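Local atomic coordinates of periplasmic binding protein (Roseiflexus sp., PDB entry 5Y8B), a protein that probably captures heme in the periplasm and hands it to an ABC-type importer. Residues A[65-70]-A[85-90]; A[136-141]-A[257-262]; A[146-151]-A[202-207]; A[159-164]-A[177-182]; A[22-27]-A[110-115]. All blocks are in the same frame, centred on the assembly; numbering follows the deposited sequence.

How the interactions relate
The contacts fall into two lobes bridged by the long helix 115-135, as in the class of binding proteins that carry heme, siderophores and vitamin B12. Interactions 1 and 5 share one lobe and touch, I68 CD1 lying 3.7 Å from A111 CB. Interactions 2, 3 and 4 belong to the other: F147 CD2 meets A159 CB at 3.7 Å, and L257 CD2 meets L203 CD1 at 3.8 Å. The linking helix runs from interaction 5 to interaction 2, whose centres are about 36 Å apart. Interactions 1 and 3 approach no closer than about 14 Å between nearest atoms. Heme would probably bind between the lobes; D70 of interaction 1 holds a magnesium ion.

Interaction 1 of 5, residues A[65-70]-A[85-90]; sequences TLVIGD and AGVPLA. With MG (magnesium ion), chain B.
V67 and L89 meet on one face of the sheet because both turn their gamma carbon away from the amide nitrogen, V67 CG1 at chi1 -178° and L89 CG at 171°. The branches cross, bringing V67 CG1 to 3.7 Å from L89 CD1. The other methyl of V67, CG2, reaches back to V87 CG1 at 3.8 Å, the two valines lying at about a right angle. On the opposite face the side chains of I68 and A90 meet more loosely, CG1 to CB 4.2 Å, though I68 CG1 also rests on A90 O. The backbones run parallel and belong to one beta-alpha-beta unit, in which helix 76-84 carries the chain from strand 66-70 to strand 89-92. Three straight bonds join them: V67 N to P88 O (3.0 Å), A90 N to V67 O (2.9 Å) and G69 N to A90 O (3.0 Å). At the start of the pairing, P88 lays CD against T65 O at 3.4 Å. Past it, D70 swings its carboxylate between its own N and C (chi1 63°) and binds the magnesium ion through OD2 at 2.1 Å; D14, D94 and two waters complete the site. D70 OD1 accepts from A72 N and lies near one of these waters, which may donate to it.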
# COMPACT_ATOMS: atom_id res chain seq x y z
N THR A 65 -23.24 10.87 4.48
CA THR A 65 -24.22 9.91 4.98
C THR A 65 -23.50 8.72 5.59
O THR A 65 -24.07 8.02 6.44
CB THR A 65 -25.18 9.40 3.90
OG1 THR A 65 -24.42 8.81 2.83
CG2 THR A 65 -26.05 10.54 3.36
N LEU A 66 -22.27 8.49 5.13
CA LEU A 66 -21.42 7.37 5.56
C LEU A 66 -19.92 7.73 5.52
O LEU A 66 -19.43 8.38 4.58
CB LEU A 66 -21.71 6.11 4.72
CG LEU A 66 -20.83 4.86 4.92
CD1 LEU A 66 -21.07 4.18 6.27
CD2 LEU A 66 -21.00 3.87 3.77
N VAL A 67 -19.20 7.34 6.57
CA VAL A 67 -17.74 7.49 6.64
C VAL A 67 -17.15 6.10 6.78
O VAL A 67 -17.54 5.33 7.64
CB VAL A 67 -17.28 8.40 7.81
CG1 VAL A 67 -15.77 8.57 7.82
CG2 VAL A 67 -17.94 9.77 7.73
N ILE A 68 -16.21 5.79 5.90
CA ILE A 68 -15.70 4.43 5.79
C ILE A 68 -14.18 4.46 5.64
O ILE A 68 -13.63 5.32 4.93
CB ILE A 68 -16.45 3.64 4.68
CG1 ILE A 68 -16.09 2.15 4.71
CG2 ILE A 68 -16.28 4.28 3.30
CD1 ILE A 68 -17.05 1.25 3.97
N GLY A 69 -13.51 3.55 6.36
CA GLY A 69 -12.05 3.42 6.29
C GLY A 69 -11.51 2.11 6.85
O GLY A 69 -12.26 1.18 7.13
N ASP A 70 -10.20 2.02 6.99
CA ASP A 70 -9.58 0.89 7.68
C ASP A 70 -8.76 1.34 8.91
O ASP A 70 -8.68 2.54 9.20
CB ASP A 70 -8.76 0.01 6.71
CG ASP A 70 -7.58 0.74 6.07
OD1 ASP A 70 -7.02 1.68 6.67
OD2 ASP A 70 -7.19 0.35 4.94
N ALA A 85 -21.07 12.60 16.62
CA ALA A 85 -21.95 13.42 15.78
C ALA A 85 -23.09 12.60 15.16
O ALA A 85 -23.95 13.15 14.46
CB ALA A 85 -21.13 14.11 14.68
N GLY A 86 -23.09 11.30 15.42
CA GLY A 86 -24.13 10.40 14.89
C GLY A 86 -24.04 10.05 13.41
O GLY A 86 -25.01 9.56 12.83
N VAL A 87 -22.88 10.28 12.79
CA VAL A 87 -22.66 9.86 11.41
C VAL A 87 -22.15 8.41 11.43
O VAL A 87 -21.16 8.13 12.12
CB VAL A 87 -21.68 10.80 10.65
CG1 VAL A 87 -21.40 10.31 9.24
CG2 VAL A 87 -22.24 12.22 10.61
N PRO A 88 -22.82 7.48 10.70
CA PRO A 88 -22.39 6.07 10.66
C PRO A 88 -20.95 5.94 10.19
O PRO A 88 -20.56 6.55 9.18
CB PRO A 88 -23.35 5.43 9.64
CG PRO A 88 -24.55 6.32 9.65
CD PRO A 88 -23.98 7.70 9.80
N LEU A 89 -20.16 5.18 10.94
CA LEU A 89 -18.73 5.05 10.71
C LEU A 89 -18.36 3.58 10.63
O LEU A 89 -18.58 2.83 11.59
CB LEU A 89 -17.94 5.76 11.83
CG LEU A 89 -16.42 5.57 11.91
CD1 LEU A 89 -15.71 6.27 10.76
CD2 LEU A 89 -15.87 6.08 13.23
N ALA A 90 -17.81 3.16 9.50
CA ALA A 90 -17.44 1.77 9.31
C ALA A 90 -15.92 1.62 9.10
O ALA A 90 -15.38 2.03 8.07
CB ALA A 90 -18.23 1.16 8.15
MG MG B . -5.28 0.12 4.05
O HOH W 1 -4.99 2.25 4.71
O HOH W 2 -3.59 -0.11 2.84

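Interaction 2 of 5, residues A[136-141]-A[257-262]; sequences ARRITN and LTIAFY
T258 OG1 sits against A136 CA and the CD1 methyl of I139, and its polar needs are met by two bonds: one to the carbonyl of A172, the other from a water 2.8 Å away. That water also accepts from R138 NH1, so the threonine and the arginine are coupled through it. The contact packs the turn that follows the long inter-lobe helix 115-135 against the C-terminal helix 250-265, and its centrepiece is a cation-pi stack. The R138 guanidinium lies nearly flat on the Y262 ring, planes 26° apart, with CZ 3.8 Å from the ring centroid. NH2 comes over the rim of the ring, nearest CD1 at 3.3 Å, while the arginine's own CB lies 3.7 Å from CD2. A bend at chi3 (78°) folds the chain back over the ring. A second water, in the guanidinium plane, accepts from NH2 and donates to I259 O, each bond 2.8 Å long; together the two waters tie the group to the helix and hold its rotation. An alanine in place of Y262 would take away the stacking surface, and the guanidinium, losing its flat partner, would probably be freer to turn. I139 lies at the edge of the ring: the I139 and Y262 side chains slide past each other in opposite directions, CG1 alongside CB, and I139 CD1 rests against both T258 OG1 and F261 CB, 3.8 Å from the latter.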
# COMPACT_ATOMS: atom_id res chain seq x y z
N ALA A 136 5.43 -16.51 -10.03
CA ALA A 136 6.56 -16.53 -9.10
C ALA A 136 7.36 -17.84 -9.11
O ALA A 136 8.53 -17.85 -8.71
CB ALA A 136 6.12 -16.16 -7.68
N ARG A 137 6.74 -18.93 -9.57
CA ARG A 137 7.42 -20.23 -9.79
C ARG A 137 8.49 -20.20 -10.91
O ARG A 137 9.22 -21.17 -11.08
CB ARG A 137 6.41 -21.34 -10.09
CG ARG A 137 5.41 -21.67 -8.99
CD ARG A 137 4.33 -22.62 -9.50
NE ARG A 137 4.90 -23.78 -10.20
CZ ARG A 137 4.35 -24.40 -11.26
NH1 ARG A 137 3.19 -23.99 -11.77
NH2 ARG A 137 4.98 -25.44 -11.80
N ARG A 138 8.57 -19.10 -11.68
CA ARG A 138 9.70 -18.88 -12.60
C ARG A 138 11.02 -18.70 -11.85
O ARG A 138 12.09 -18.99 -12.39
CB ARG A 138 9.47 -17.66 -13.48
CG ARG A 138 8.45 -17.84 -14.59
CD ARG A 138 7.89 -16.49 -15.02
NE ARG A 138 8.83 -15.78 -15.89
CZ ARG A 138 9.36 -14.58 -15.66
NH1 ARG A 138 9.07 -13.87 -14.58
NH2 ARG A 138 10.19 -14.09 -16.56
N ILE A 139 10.96 -18.19 -10.62
CA ILE A 139 12.15 -17.84 -9.88
C ILE A 139 12.70 -19.06 -9.18
O ILE A 139 12.02 -19.63 -8.32
CB ILE A 139 11.88 -16.68 -8.90
CG1 ILE A 139 11.47 -15.43 -9.69
CG2 ILE A 139 13.10 -16.43 -8.00
CD1 ILE A 139 10.78 -14.37 -8.86
N THR A 140 13.91 -19.46 -9.56
CA THR A 140 14.59 -20.64 -9.01
C THR A 140 15.65 -20.21 -8.00
O THR A 140 16.04 -20.99 -7.15
CB THR A 140 15.29 -21.47 -10.11
OG1 THR A 140 16.06 -20.61 -10.96
CG2 THR A 140 14.25 -22.24 -10.95
N ASN A 141 16.12 -18.97 -8.13
CA ASN A 141 17.07 -18.40 -7.20
C ASN A 141 16.51 -17.07 -6.67
O ASN A 141 16.71 -16.02 -7.30
CB ASN A 141 18.44 -18.24 -7.89
CG ASN A 141 19.55 -17.86 -6.93
OD1 ASN A 141 19.53 -18.22 -5.74
ND2 ASN A 141 20.54 -17.14 -7.44
N LEU A 257 6.03 -7.12 -9.68
CA LEU A 257 7.13 -7.42 -8.77
C LEU A 257 7.86 -8.70 -9.14
O LEU A 257 9.10 -8.69 -9.22
CB LEU A 257 6.66 -7.57 -7.32
CG LEU A 257 6.40 -6.39 -6.39
CD1 LEU A 257 5.94 -6.92 -5.03
CD2 LEU A 257 7.64 -5.50 -6.23
N THR A 258 7.10 -9.78 -9.36
CA THR A 258 7.71 -11.06 -9.72
C THR A 258 8.47 -11.03 -11.07
O THR A 258 9.53 -11.65 -11.19
CB THR A 258 6.78 -12.30 -9.55
OG1 THR A 258 7.60 -13.47 -9.50
CG2 THR A 258 5.72 -12.45 -10.67
N ILE A 259 7.94 -10.28 -12.04
CA ILE A 259 8.62 -10.07 -13.33
C ILE A 259 9.98 -9.40 -13.07
O ILE A 259 11.03 -9.89 -13.53
CB ILE A 259 7.75 -9.28 -14.34
CG1 ILE A 259 6.61 -10.18 -14.86
CG2 ILE A 259 8.59 -8.75 -15.50
CD1 ILE A 259 5.54 -9.48 -15.70
N ALA A 260 9.95 -8.32 -12.28
CA ALA A 260 11.15 -7.58 -11.88
C ALA A 260 12.13 -8.39 -11.03
O ALA A 260 13.35 -8.30 -11.24
CB ALA A 260 10.76 -6.29 -11.19
N PHE A 261 11.61 -9.21 -10.10
CA PHE A 261 12.45 -10.08 -9.25
C PHE A 261 13.17 -11.14 -10.07
O PHE A 261 14.32 -11.49 -9.78
CB PHE A 261 11.64 -10.76 -8.13
CG PHE A 261 11.19 -9.84 -7.01
CD1 PHE A 261 11.59 -8.50 -6.95
CD2 PHE A 261 10.38 -10.33 -5.98
CE1 PHE A 261 11.16 -7.66 -5.92
CE2 PHE A 261 9.96 -9.51 -4.94
CZ PHE A 261 10.35 -8.16 -4.91
N TYR A 262 12.48 -11.65 -11.10
CA TYR A 262 13.08 -12.58 -12.05
C TYR A 262 14.29 -11.94 -12.76
O TYR A 262 15.36 -12.55 -12.80
CB TYR A 262 12.04 -13.09 -13.04
CG TYR A 262 12.57 -14.07 -14.05
CD1 TYR A 262 13.18 -13.61 -15.24
CD2 TYR A 262 12.48 -15.46 -13.83
CE1 TYR A 262 13.67 -14.51 -16.17
CE2 TYR A 262 12.97 -16.36 -14.77
CZ TYR A 262 13.56 -15.88 -15.93
OH TYR A 262 14.04 -16.75 -16.86
O HOH W 3 8.55 -14.45 -11.93
O HOH W 4 10.63 -11.48 -15.78

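Interaction 3 of 5, residues A[146-151]-A[202-207]; sequences LFLYLR and LLVLDK
L146 O accepts from L203 N at 2.8 Å, and L203 O in turn accepts from L148 N at 2.9 Å, the alternating pattern of neighbouring parallel strands in the mixed sheet of this lobe. The first donor is tilted 30° out of the L146 carbonyl plane; the second approaches almost head-on. The strand segments 146-151 and 202-205 run at 29° to each other, and beyond L148 a water takes over from direct pairing. It donates to L148 O (2.8 Å) and accepts from L205 N (2.9 Å), with a weak third bond from L150 N, so buried backbone groups where the strands part are served by one molecule. On their outer edges the strands pair further: L202 and V204 bond to strand 235-238, Y149 to Q157.

On the face of F147 and L203, the phenyl ring offers its edge to two leucines. CD1 lies 3.7 Å from L203 CG and CZ 3.8 Å from L205 CG, while L243 of helix 240-244 packs on all three residues. Replacing F147 by an alanine would probably open a gap beside L203 and L205 and take from L243 part of its packing. Y149 also turns a ring edge to L205, meeting its CD1. Across the sheet, V204 CG1 touches both L148 CB at 3.9 Å and L150 CD1 at 4.1 Å.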
# COMPACT_ATOMS: atom_id res chain seq x y z
N LEU A 146 15.64 -5.40 -0.53
CA LEU A 146 15.49 -4.43 0.56
C LEU A 146 14.45 -3.34 0.20
O LEU A 146 14.62 -2.62 -0.80
CB LEU A 146 16.85 -3.80 0.89
CG LEU A 146 17.05 -3.09 2.23
CD1 LEU A 146 16.94 -4.07 3.40
CD2 LEU A 146 18.40 -2.39 2.25
N PHE A 147 13.39 -3.23 1.00
CA PHE A 147 12.45 -2.11 0.87
C PHE A 147 12.91 -0.93 1.70
O PHE A 147 13.20 -1.07 2.90
CB PHE A 147 11.00 -2.47 1.23
CG PHE A 147 10.04 -1.31 1.09
CD1 PHE A 147 9.49 -0.98 -0.16
CD2 PHE A 147 9.70 -0.51 2.20
CE1 PHE A 147 8.62 0.10 -0.29
CE2 PHE A 147 8.83 0.57 2.07
CZ PHE A 147 8.28 0.88 0.82
N LEU A 148 12.93 0.24 1.07
CA LEU A 148 13.30 1.48 1.73
C LEU A 148 12.15 2.46 1.77
O LEU A 148 11.55 2.77 0.74
CB LEU A 148 14.51 2.11 1.03
CG LEU A 148 15.73 1.22 0.79
CD1 LEU A 148 16.71 1.90 -0.15
CD2 LEU A 148 16.39 0.85 2.11
N TYR A 149 11.85 2.94 2.97
CA TYR A 149 10.87 4.00 3.13
C TYR A 149 11.59 5.35 3.30
O TYR A 149 12.25 5.60 4.32
CB TYR A 149 9.91 3.71 4.29
CG TYR A 149 8.79 4.72 4.38
CD1 TYR A 149 7.76 4.74 3.43
CD2 TYR A 149 8.76 5.66 5.40
CE1 TYR A 149 6.73 5.68 3.50
CE2 TYR A 149 7.74 6.60 5.49
CZ TYR A 149 6.74 6.60 4.54
OH TYR A 149 5.73 7.53 4.62
N LEU A 150 11.42 6.21 2.29
CA LEU A 150 12.17 7.46 2.19
C LEU A 150 11.30 8.71 2.18
O LEU A 150 10.26 8.75 1.50
CB LEU A 150 13.04 7.45 0.93
CG LEU A 150 13.89 6.22 0.62
CD1 LEU A 150 14.30 6.22 -0.84
CD2 LEU A 150 15.11 6.10 1.53
N ARG A 151 11.73 9.71 2.95
CA ARG A 151 11.23 11.07 2.84
C ARG A 151 12.46 11.97 2.95
O ARG A 151 12.84 12.36 4.05
CB ARG A 151 10.22 11.42 3.96
CG ARG A 151 9.08 10.42 4.23
CD ARG A 151 7.95 10.50 3.22
NE ARG A 151 7.09 11.68 3.40
CZ ARG A 151 6.62 12.45 2.41
NH1 ARG A 151 5.85 13.49 2.70
NH2 ARG A 151 6.95 12.20 1.14
N LEU A 202 16.89 -3.07 -4.83
CA LEU A 202 16.30 -2.10 -3.92
C LEU A 202 14.88 -1.73 -4.36
O LEU A 202 14.69 -1.26 -5.48
CB LEU A 202 17.17 -0.85 -3.82
CG LEU A 202 18.55 -1.00 -3.18
CD1 LEU A 202 19.23 0.36 -3.14
CD2 LEU A 202 18.49 -1.63 -1.79
N LEU A 203 13.91 -1.96 -3.48
CA LEU A 203 12.51 -1.63 -3.69
C LEU A 203 12.14 -0.34 -2.96
O LEU A 203 12.35 -0.22 -1.74
CB LEU A 203 11.63 -2.79 -3.22
CG LEU A 203 10.12 -2.71 -3.41
CD1 LEU A 203 9.73 -2.66 -4.89
CD2 LEU A 203 9.48 -3.91 -2.74
N VAL A 204 11.61 0.63 -3.71
CA VAL A 204 11.28 1.94 -3.17
C VAL A 204 9.90 2.41 -3.64
O VAL A 204 9.23 1.75 -4.46
CB VAL A 204 12.37 3.00 -3.47
CG1 VAL A 204 13.70 2.63 -2.80
CG2 VAL A 204 12.56 3.24 -4.97
N LEU A 205 9.46 3.54 -3.09
CA LEU A 205 8.26 4.21 -3.55
C LEU A 205 8.61 5.36 -4.49
O LEU A 205 9.59 6.08 -4.24
CB LEU A 205 7.42 4.70 -2.37
CG LEU A 205 6.95 3.66 -1.33
CD1 LEU A 205 6.19 4.33 -0.18
CD2 LEU A 205 6.13 2.53 -1.95
N ASP A 206 7.82 5.50 -5.56
CA ASP A 206 7.85 6.64 -6.50
C ASP A 206 8.18 7.97 -5.79
O ASP A 206 9.21 8.58 -6.06
CB ASP A 206 6.51 6.70 -7.27
CG ASP A 206 6.42 7.87 -8.29
OD1 ASP A 206 7.46 8.40 -8.75
OD2 ASP A 206 5.28 8.24 -8.65
N LYS A 207 7.32 8.39 -4.86
CA LYS A 207 7.48 9.69 -4.19
C LYS A 207 8.69 9.77 -3.26
O LYS A 207 9.28 10.85 -3.12
CB LYS A 207 6.19 10.15 -3.50
CG LYS A 207 5.21 10.72 -4.51
CD LYS A 207 3.76 10.80 -4.03
CE LYS A 207 2.85 11.15 -5.20
NZ LYS A 207 1.44 11.36 -4.78
O HOH W 5 10.50 4.91 -0.79

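Interaction 4 of 5, residues A[159-164]-A[177-182]; sequences AGRNTA and AAADAG
The apolar part of this contact rests on A179, whose methyl supports the aliphatic run of R161: A179 CB is 3.5 Å from R161 CG, and NE passes over the same methyl. A178 CB meets a polar atom instead, abutting A159 O at 3.4 Å, a carbonyl already bonded to N176 ND2. G160 brings the backbones together, its CA only 4.0 Å from A179 CA.

Among the polar contacts, R161 lays one face of its guanidinium over A179 O. A bend at chi2 (-107°) puts it there. NH2 is 3.2 Å from that oxygen, but the carbonyl sits above the plane and the angle is too poor for a hydrogen bond. A water in the guanidinium plane makes the bridge, accepting from R161 NH2 and donating to D180 O, each at 3.0 Å.

As for charge, R161 NH2 and D180 OD1 are 4.6 Å apart, too far for a salt bridge, though the attraction would probably still favour this pose. The D180 side chain comes within about 4 Å, nearest atoms, of a second magnesium ion, distinct from the one held by D70.

Two helix-end motifs frame the contact. T163 is an N-cap, its OG1 donating to G160 O and accepting from D166 N as helix 164-171 begins. Helix 177-180 closes in a Schellman motif, with G182 N bonded to A179 O at 2.8 Å and I183 N to A178 O.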
# COMPACT_ATOMS: atom_id res chain seq x y z
N ALA A 159 11.87 -1.82 5.84
CA ALA A 159 10.73 -2.61 6.29
C ALA A 159 11.11 -4.06 6.49
O ALA A 159 11.74 -4.67 5.62
CB ALA A 159 9.56 -2.50 5.32
N GLY A 160 10.74 -4.59 7.65
CA GLY A 160 10.92 -6.00 7.97
C GLY A 160 9.60 -6.73 8.05
O GLY A 160 8.69 -6.47 7.25
N ARG A 161 9.49 -7.62 9.04
CA ARG A 161 8.34 -8.52 9.20
C ARG A 161 7.14 -7.76 9.76
O ARG A 161 7.30 -6.66 10.31
CB ARG A 161 8.69 -9.69 10.13
CG ARG A 161 9.89 -10.53 9.73
CD ARG A 161 9.52 -11.91 9.19
NE ARG A 161 10.70 -12.67 8.75
CZ ARG A 161 11.59 -13.24 9.57
NH1 ARG A 161 11.45 -13.17 10.88
NH2 ARG A 161 12.63 -13.90 9.06
N ASN A 162 5.95 -8.36 9.65
CA ASN A 162 4.68 -7.79 10.15
C ASN A 162 4.33 -6.48 9.39
O ASN A 162 3.84 -5.51 9.99
CB ASN A 162 4.69 -7.64 11.70
CG ASN A 162 3.30 -7.36 12.30
OD1 ASN A 162 2.31 -8.03 11.99
ND2 ASN A 162 3.24 -6.35 13.17
N THR A 163 4.63 -6.45 8.08
CA THR A 163 4.24 -5.35 7.16
C THR A 163 3.61 -5.90 5.88
O THR A 163 3.84 -7.06 5.52
CB THR A 163 5.42 -4.44 6.74
OG1 THR A 163 6.35 -5.17 5.95
CG2 THR A 163 6.12 -3.86 7.94
N ALA A 164 2.83 -5.06 5.21
CA ALA A 164 2.29 -5.36 3.88
C ALA A 164 3.40 -5.69 2.88
O ALA A 164 3.27 -6.66 2.13
CB ALA A 164 1.44 -4.21 3.37
N ALA A 177 15.25 -9.07 2.72
CA ALA A 177 16.58 -9.12 3.32
C ALA A 177 16.62 -8.53 4.74
O ALA A 177 17.40 -9.00 5.58
CB ALA A 177 17.57 -8.39 2.44
N ALA A 178 15.81 -7.50 4.98
CA ALA A 178 15.70 -6.86 6.30
C ALA A 178 15.00 -7.79 7.29
O ALA A 178 15.49 -7.98 8.41
CB ALA A 178 14.97 -5.53 6.20
N ALA A 179 13.86 -8.35 6.86
CA ALA A 179 13.09 -9.30 7.64
C ALA A 179 13.95 -10.51 8.02
O ALA A 179 13.94 -10.95 9.17
CB ALA A 179 11.85 -9.75 6.88
N ASP A 180 14.70 -11.01 7.04
CA ASP A 180 15.58 -12.15 7.23
C ASP A 180 16.68 -11.88 8.26
O ASP A 180 17.10 -12.79 8.98
CB ASP A 180 16.18 -12.57 5.90
CG ASP A 180 16.69 -13.99 5.93
OD1 ASP A 180 15.84 -14.92 5.96
OD2 ASP A 180 17.93 -14.19 5.94
N ALA A 181 17.12 -10.62 8.33
CA ALA A 181 18.02 -10.13 9.38
C ALA A 181 17.30 -9.77 10.70
O ALA A 181 17.91 -9.21 11.61
CB ALA A 181 18.85 -8.95 8.86
N GLY A 182 16.01 -10.07 10.80
CA GLY A 182 15.28 -9.87 12.05
C GLY A 182 14.56 -8.55 12.28
O GLY A 182 13.92 -8.39 13.31
O HOH W 6 15.32 -15.18 9.38

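Interaction 5 of 5, residues A[22-27]-A[110-115]; sequences LGMGEY and QALGIP
M24 and I114 form the tight half of this contact, sliding past each other in opposite directions until M24 CG is 3.8 Å from I114 CD1. The same methylene is equally close to L112 CD1, so it sits against both methyls at once. Bends at chi2 (-74°) and chi3 curl the methionine so that its CE methyl comes back to L112, 3.9 Å from CB, and the two side chains meet tip to tip. I114 reaches in because its CG1 takes the cramped site between its own N and C, chi1 44°; that also sets CD1 3.9 Å from L22 CB.

The looser part is the pair of leucines, where L22 CD1 stays 4.5 Å from L112 CD1. All of this is van der Waals packing, and the nearest alpha carbons remain more than 8 Å apart. Solvent lies by the two glycines, G23 and G113, each exposed and each with positive phi, closing the preceding helix in a Schellman motif; G113 N bonds back to Q110 O at 3.0 Å.

The contact thus joins the ends of helices 13-21 and 100-111. L22 leans on V108 and A109 of the second helix, and its carbonyl accepts from R117 at the start of the long helix 115-135. L112 also packs on the parallel sheet, against I8 of strand 8-10 and L66 of strand 66-70.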
# COMPACT_ATOMS: atom_id res chain seq x y z
N LEU A 22 -16.10 -1.53 -7.07
CA LEU A 22 -17.47 -2.00 -6.86
C LEU A 22 -18.54 -1.22 -7.66
O LEU A 22 -19.74 -1.55 -7.61
CB LEU A 22 -17.81 -1.99 -5.36
CG LEU A 22 -17.12 -3.01 -4.44
CD1 LEU A 22 -17.31 -2.60 -2.99
CD2 LEU A 22 -17.62 -4.43 -4.68
N GLY A 23 -18.10 -0.20 -8.41
CA GLY A 23 -19.00 0.61 -9.25
C GLY A 23 -19.80 1.66 -8.48
O GLY A 23 -20.84 2.11 -8.94
N MET A 24 -19.30 2.04 -7.31
CA MET A 24 -20.01 2.95 -6.41
C MET A 24 -19.32 4.31 -6.29
O MET A 24 -19.68 5.12 -5.44
CB MET A 24 -20.20 2.29 -5.04
CG MET A 24 -21.21 1.15 -5.02
SD MET A 24 -22.93 1.67 -5.13
CE MET A 24 -23.33 1.92 -3.39
N GLY A 25 -18.35 4.57 -7.17
CA GLY A 25 -17.56 5.79 -7.14
C GLY A 25 -18.31 7.11 -7.23
O GLY A 25 -17.81 8.13 -6.75
N GLU A 26 -19.50 7.09 -7.83
CA GLU A 26 -20.31 8.31 -8.03
C GLU A 26 -20.82 8.89 -6.71
O GLU A 26 -21.15 10.07 -6.64
CB GLU A 26 -21.48 8.04 -8.98
CG GLU A 26 -21.09 7.88 -10.45
CD GLU A 26 -20.80 9.21 -11.15
OE1 GLU A 26 -19.67 9.39 -11.64
OE2 GLU A 26 -21.71 10.07 -11.20
N TYR A 27 -20.85 8.07 -5.66
CA TYR A 27 -21.35 8.48 -4.35
C TYR A 27 -20.26 8.99 -3.40
O TYR A 27 -20.56 9.36 -2.26
CB TYR A 27 -22.15 7.33 -3.72
CG TYR A 27 -23.24 6.82 -4.63
CD1 TYR A 27 -24.44 7.55 -4.80
CD2 TYR A 27 -23.07 5.64 -5.36
CE1 TYR A 27 -25.44 7.10 -5.65
CE2 TYR A 27 -24.06 5.18 -6.22
CZ TYR A 27 -25.24 5.91 -6.36
OH TYR A 27 -26.22 5.46 -7.20
N GLN A 110 -20.64 -4.94 1.77
CA GLN A 110 -21.68 -5.10 2.78
C GLN A 110 -22.10 -3.77 3.38
O GLN A 110 -23.30 -3.52 3.51
CB GLN A 110 -21.24 -6.06 3.88
CG GLN A 110 -22.41 -6.54 4.71
CD GLN A 110 -22.03 -7.62 5.68
OE1 GLN A 110 -21.39 -8.61 5.30
NE2 GLN A 110 -22.43 -7.46 6.93
N ALA A 111 -21.12 -2.92 3.74
CA ALA A 111 -21.37 -1.54 4.20
C ALA A 111 -22.16 -0.69 3.18
O ALA A 111 -22.91 0.20 3.58
CB ALA A 111 -20.06 -0.86 4.55
N LEU A 112 -21.97 -0.97 1.89
CA LEU A 112 -22.70 -0.31 0.80
C LEU A 112 -23.95 -1.09 0.34
O LEU A 112 -24.56 -0.73 -0.67
CB LEU A 112 -21.76 -0.04 -0.39
CG LEU A 112 -20.49 0.81 -0.20
CD1 LEU A 112 -19.71 0.86 -1.50
CD2 LEU A 112 -20.82 2.20 0.28
N GLY A 113 -24.32 -2.14 1.07
CA GLY A 113 -25.49 -2.97 0.74
C GLY A 113 -25.45 -3.69 -0.61
O GLY A 113 -26.49 -3.94 -1.19
N ILE A 114 -24.25 -4.00 -1.10
CA ILE A 114 -24.07 -4.77 -2.35
C ILE A 114 -23.17 -6.01 -2.16
O ILE A 114 -22.19 -6.19 -2.90
CB ILE A 114 -23.57 -3.88 -3.51
CG1 ILE A 114 -22.45 -2.93 -3.05
CG2 ILE A 114 -24.74 -3.14 -4.15
CD1 ILE A 114 -21.47 -2.49 -4.12
N PRO A 115 -23.52 -6.90 -1.18
CA PRO A 115 -22.62 -8.01 -0.82
C PRO A 115 -22.28 -8.95 -1.99
O PRO A 115 -21.14 -9.42 -2.08
CB PRO A 115 -23.39 -8.76 0.28
CG PRO A 115 -24.82 -8.40 0.07
CD PRO A 115 -24.79 -6.98 -0.43